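Local coordinates for uncharacterized NTF2-like protein (Burkholderia thailandensis E264, PDB 3EC9) that is of unknown function but has an NTF2-like, SnoaL-type fold whose cone-shaped pocket may bind a small molecule, at residues B[49-54]-B[67-72]. Residues are numbered along the deposited sequence; the frame is centred on the assembly and turned at random.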
ATOM      1  N   PHE B  49      -2.915  10.114   5.561  1.00  9.15           N
ATOM      2  CA  PHE B  49      -4.344   9.777   5.758  1.00 10.12           C
ATOM      3  C   PHE B  49      -4.890  10.645   6.913  1.00 11.53           C
ATOM      4  O   PHE B  49      -4.142  10.929   7.853  1.00 10.96           O
ATOM      5  CB  PHE B  49      -4.487   8.288   6.055  1.00  9.01           C
ATOM      6  CG  PHE B  49      -5.911   7.794   5.970  1.00 10.68           C
ATOM      7  CD1 PHE B  49      -6.548   7.648   4.736  1.00 11.45           C
ATOM      8  CD2 PHE B  49      -6.604   7.463   7.120  1.00  9.30           C
ATOM      9  CE1 PHE B  49      -7.849   7.191   4.700  1.00 10.54           C
ATOM     10  CE2 PHE B  49      -7.893   7.025   7.087  1.00 10.20           C
ATOM     11  CZ  PHE B  49      -8.530   6.891   5.872  1.00 11.90           C
ATOM     12  N   PRO B  50      -6.183  11.069   6.880  1.00 12.16           N
ATOM     13  CA  PRO B  50      -6.644  11.956   7.969  1.00 10.74           C
ATOM     14  C   PRO B  50      -6.479  11.394   9.379  1.00 12.09           C
ATOM     15  O   PRO B  50      -6.155  12.133  10.312  1.00 15.59           O
ATOM     16  CB  PRO B  50      -8.140  12.165   7.676  1.00 11.96           C
ATOM     17  CG  PRO B  50      -8.472  11.381   6.441  1.00 16.14           C
ATOM     18  CD  PRO B  50      -7.203  10.891   5.836  1.00 11.27           C
ATOM     19  N   CYS B  51      -6.690  10.081   9.514  1.00 11.49           N
ATOM     20  CA  CYS B  51      -6.479   9.368  10.774  1.00 10.67           C
ATOM     21  C   CYS B  51      -5.004   8.954  11.087  1.00  9.35           C
ATOM     22  O   CYS B  51      -4.802   8.094  11.963  1.00 11.08           O
ATOM     23  CB  CYS B  51      -7.398   8.159  10.818  1.00 14.60           C
ATOM     24  SG  CYS B  51      -9.126   8.692  10.692  1.00 15.57           S
ATOM     25  N   ALA B  52      -4.050   9.512  10.335  1.00 10.64           N
ATOM     26  CA  ALA B  52      -2.637   9.231  10.452  1.00  9.18           C
ATOM     27  C   ALA B  52      -2.202   9.018  11.893  1.00 11.94           C
ATOM     28  O   ALA B  52      -2.537   9.808  12.789  1.00 11.07           O
ATOM     29  CB  ALA B  52      -1.788  10.358   9.858  1.00  9.74           C
ATOM     30  N   GLY B  53      -1.356   8.033  12.105  1.00 10.83           N
ATOM     31  CA  GLY B  53      -0.749   7.834  13.399  1.00 11.22           C
ATOM     32  C   GLY B  53      -0.547   6.360  13.706  1.00 11.13           C
ATOM     33  O   GLY B  53      -1.022   5.487  12.963  1.00 11.69           O
ATOM     34  N   THR B  54       0.141   6.057  14.809  1.00 10.70           N
ATOM     35  CA  THR B  54       0.295   4.677  15.314  1.00 10.78           C
ATOM     36  C   THR B  54      -0.424   4.549  16.646  1.00 14.55           C
ATOM     37  O   THR B  54      -0.149   5.312  17.578  1.00 17.41           O
ATOM     38  CB  THR B  54       1.744   4.202  15.418  1.00 12.64           C
ATOM     39  OG1 THR B  54       2.327   4.225  14.131  1.00 12.88           O
ATOM     40  CG2 THR B  54       1.846   2.803  15.997  1.00 14.67           C
ATOM     41  N   ARG B  67     -14.182   5.465  14.923  1.00 11.69           N
ATOM     42  CA  ARG B  67     -15.183   6.464  15.333  1.00 11.82           C
ATOM     43  C   ARG B  67     -15.050   7.743  14.488  1.00 14.57           C
ATOM     44  O   ARG B  67     -16.035   8.303  14.054  1.00 13.26           O
ATOM     45  CB  ARG B  67     -15.070   6.783  16.821  1.00 14.32           C
ATOM     46  CG  ARG B  67     -15.984   7.941  17.260  1.00 15.88           C
ATOM     47  CD  ARG B  67     -15.860   8.256  18.755  1.00 15.68           C
ATOM     48  NE  ARG B  67     -14.536   8.811  19.041  1.00 14.85           N
ATOM     49  CZ  ARG B  67     -14.182   9.346  20.196  1.00 14.57           C
ATOM     50  NH1 ARG B  67     -15.004   9.330  21.213  1.00 18.73           N
ATOM     51  NH2 ARG B  67     -12.964   9.824  20.327  1.00 18.16           N
ATOM     52  N   ARG B  68     -13.816   8.225  14.293  1.00 14.53           N
ATOM     53  CA  ARG B  68     -13.578   9.452  13.545  1.00 15.92           C
ATOM     54  C   ARG B  68     -14.039   9.282  12.097  1.00 15.09           C
ATOM     55  O   ARG B  68     -14.643  10.209  11.516  1.00 17.25           O
ATOM     56  CB  ARG B  68     -12.094   9.840  13.633  1.00 16.49           C
ATOM     57  CG  ARG B  68     -11.782  11.066  12.930  1.00 19.86           C
ATOM     58  CD  ARG B  68     -10.331  11.519  13.136  1.00 12.98           C
ATOM     59  NE  ARG B  68     -10.014  12.541  12.148  1.00 16.94           N
ATOM     60  CZ  ARG B  68      -8.833  13.096  11.992  1.00 20.57           C
ATOM     61  NH1 ARG B  68      -7.825  12.736  12.766  1.00 14.39           N
ATOM     62  NH2 ARG B  68      -8.682  14.053  11.096  1.00 23.91           N
ATOM     63  N   LEU B  69     -13.788   8.114  11.515  1.00 13.26           N
ATOM     64  CA  LEU B  69     -14.238   7.862  10.149  1.00 16.60           C
ATOM     65  C   LEU B  69     -15.762   8.013  10.058  1.00 18.48           C
ATOM     66  O   LEU B  69     -16.261   8.650   9.110  1.00 18.45           O
ATOM     67  CB  LEU B  69     -13.767   6.497   9.595  1.00 18.43           C
ATOM     68  CG  LEU B  69     -12.289   6.361   9.188  1.00 15.64           C
ATOM     69  CD1 LEU B  69     -11.888   4.905   8.878  1.00 15.86           C
ATOM     70  CD2 LEU B  69     -12.002   7.301   8.037  1.00 20.29           C
ATOM     71  N   GLY B  70     -16.480   7.433  11.029  1.00 17.11           N
ATOM     72  CA  GLY B  70     -17.956   7.494  11.082  1.00 15.11           C
ATOM     73  C   GLY B  70     -18.454   8.893  11.260  1.00 14.72           C
ATOM     74  O   GLY B  70     -19.505   9.259  10.700  1.00 18.61           O
ATOM     75  N   GLU B  71     -17.727   9.695  12.022  1.00 14.45           N
ATOM     76  CA  GLU B  71     -18.141  11.082  12.278  1.00 12.82           C
ATOM     77  C   GLU B  71     -17.901  11.998  11.072  1.00 16.16           C
ATOM     78  O   GLU B  71     -18.656  12.955  10.864  1.00 16.65           O
ATOM     79  CB  GLU B  71     -17.414  11.673  13.477  1.00 15.75           C
ATOM     80  CG  GLU B  71     -17.788  10.965  14.769  1.00 16.86           C
ATOM     81  CD  GLU B  71     -16.994  11.417  15.963  1.00 14.71           C
ATOM     82  OE1 GLU B  71     -15.839  11.849  15.797  1.00 15.12           O
ATOM     83  OE2 GLU B  71     -17.557  11.292  17.077  1.00 17.85           O
ATOM     84  N   GLU B  72     -16.829  11.761  10.311  1.00 13.32           N
ATOM     85  CA  GLU B  72     -16.374  12.738   9.309  1.00 12.66           C
ATOM     86  C   GLU B  72     -16.776  12.385   7.867  1.00 12.60           C
ATOM     87  O   GLU B  72     -16.705  13.222   6.976  1.00 12.56           O
ATOM     88  CB  GLU B  72     -14.852  12.943   9.442  1.00 12.89           C
ATOM     89  CG  GLU B  72     -14.476  13.583  10.775  1.00 14.53           C
ATOM     90  CD  GLU B  72     -12.991  13.873  10.943  1.00 17.30           C
ATOM     91  OE1 GLU B  72     -12.152  13.295  10.201  1.00 16.29           O
ATOM     92  OE2 GLU B  72     -12.670  14.747  11.788  1.00 21.93           O
TER
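Leu69 reaches from the last turns of helix 58-72 into a buried corner formed by Phe49 and Cys51. The CD2 methyl of Leu69 does the touching on both counts, lying 4.1 Å from CZ at the far end of the Phe49 ring and 4.2 Å from SG of Cys51. The leucine and phenylalanine side chains cross at about a right angle, and the methyl meets the ring obliquely. CG of Phe49 lies trans to the backbone N (chi1 -167°), which brings the far end of the ring up to the helix; CD of Pro50 sits 3.3 Å above one face of this ring, near the rim. Tyr76 of strand 73-86 touches both Phe49 and Leu69, and Gln127 and Thr129 also pack on the phenylalanine. In this NTF2-like fold, a strongly curved sheet wraps against helices to form a cone, and the contact joins the loop leading into strand 53-55 to the end of the helix that precedes strand 73-86. An acetate ion about 4 Å from the Leu69 side chain, though probably from the crystallisation liquor, may mark a pocket here. A type I turn from Phe49 to Ala52 bends the loop. Toward solvent the contact is looser and more polar. Arg68, extended from CG to NE, passes SG of Cys51 with its CD at 3.9 Å and lays one guanidinium face over the Pro50 carbonyl. Pro50 O is 3.0 Å from NH1 of Arg68 at an angle too poor for a hydrogen bond; the oxygen lies over the face of the cation, where the charge may still favour it. A salt bridge within the helix helps to hold the guanidinium: NE of Arg68 gives Glu72 OE1 a nearly straight bond (3.0 Å, 174°), the oxygen lying in the guanidinium plane but met from 46° above its own carboxylate plane.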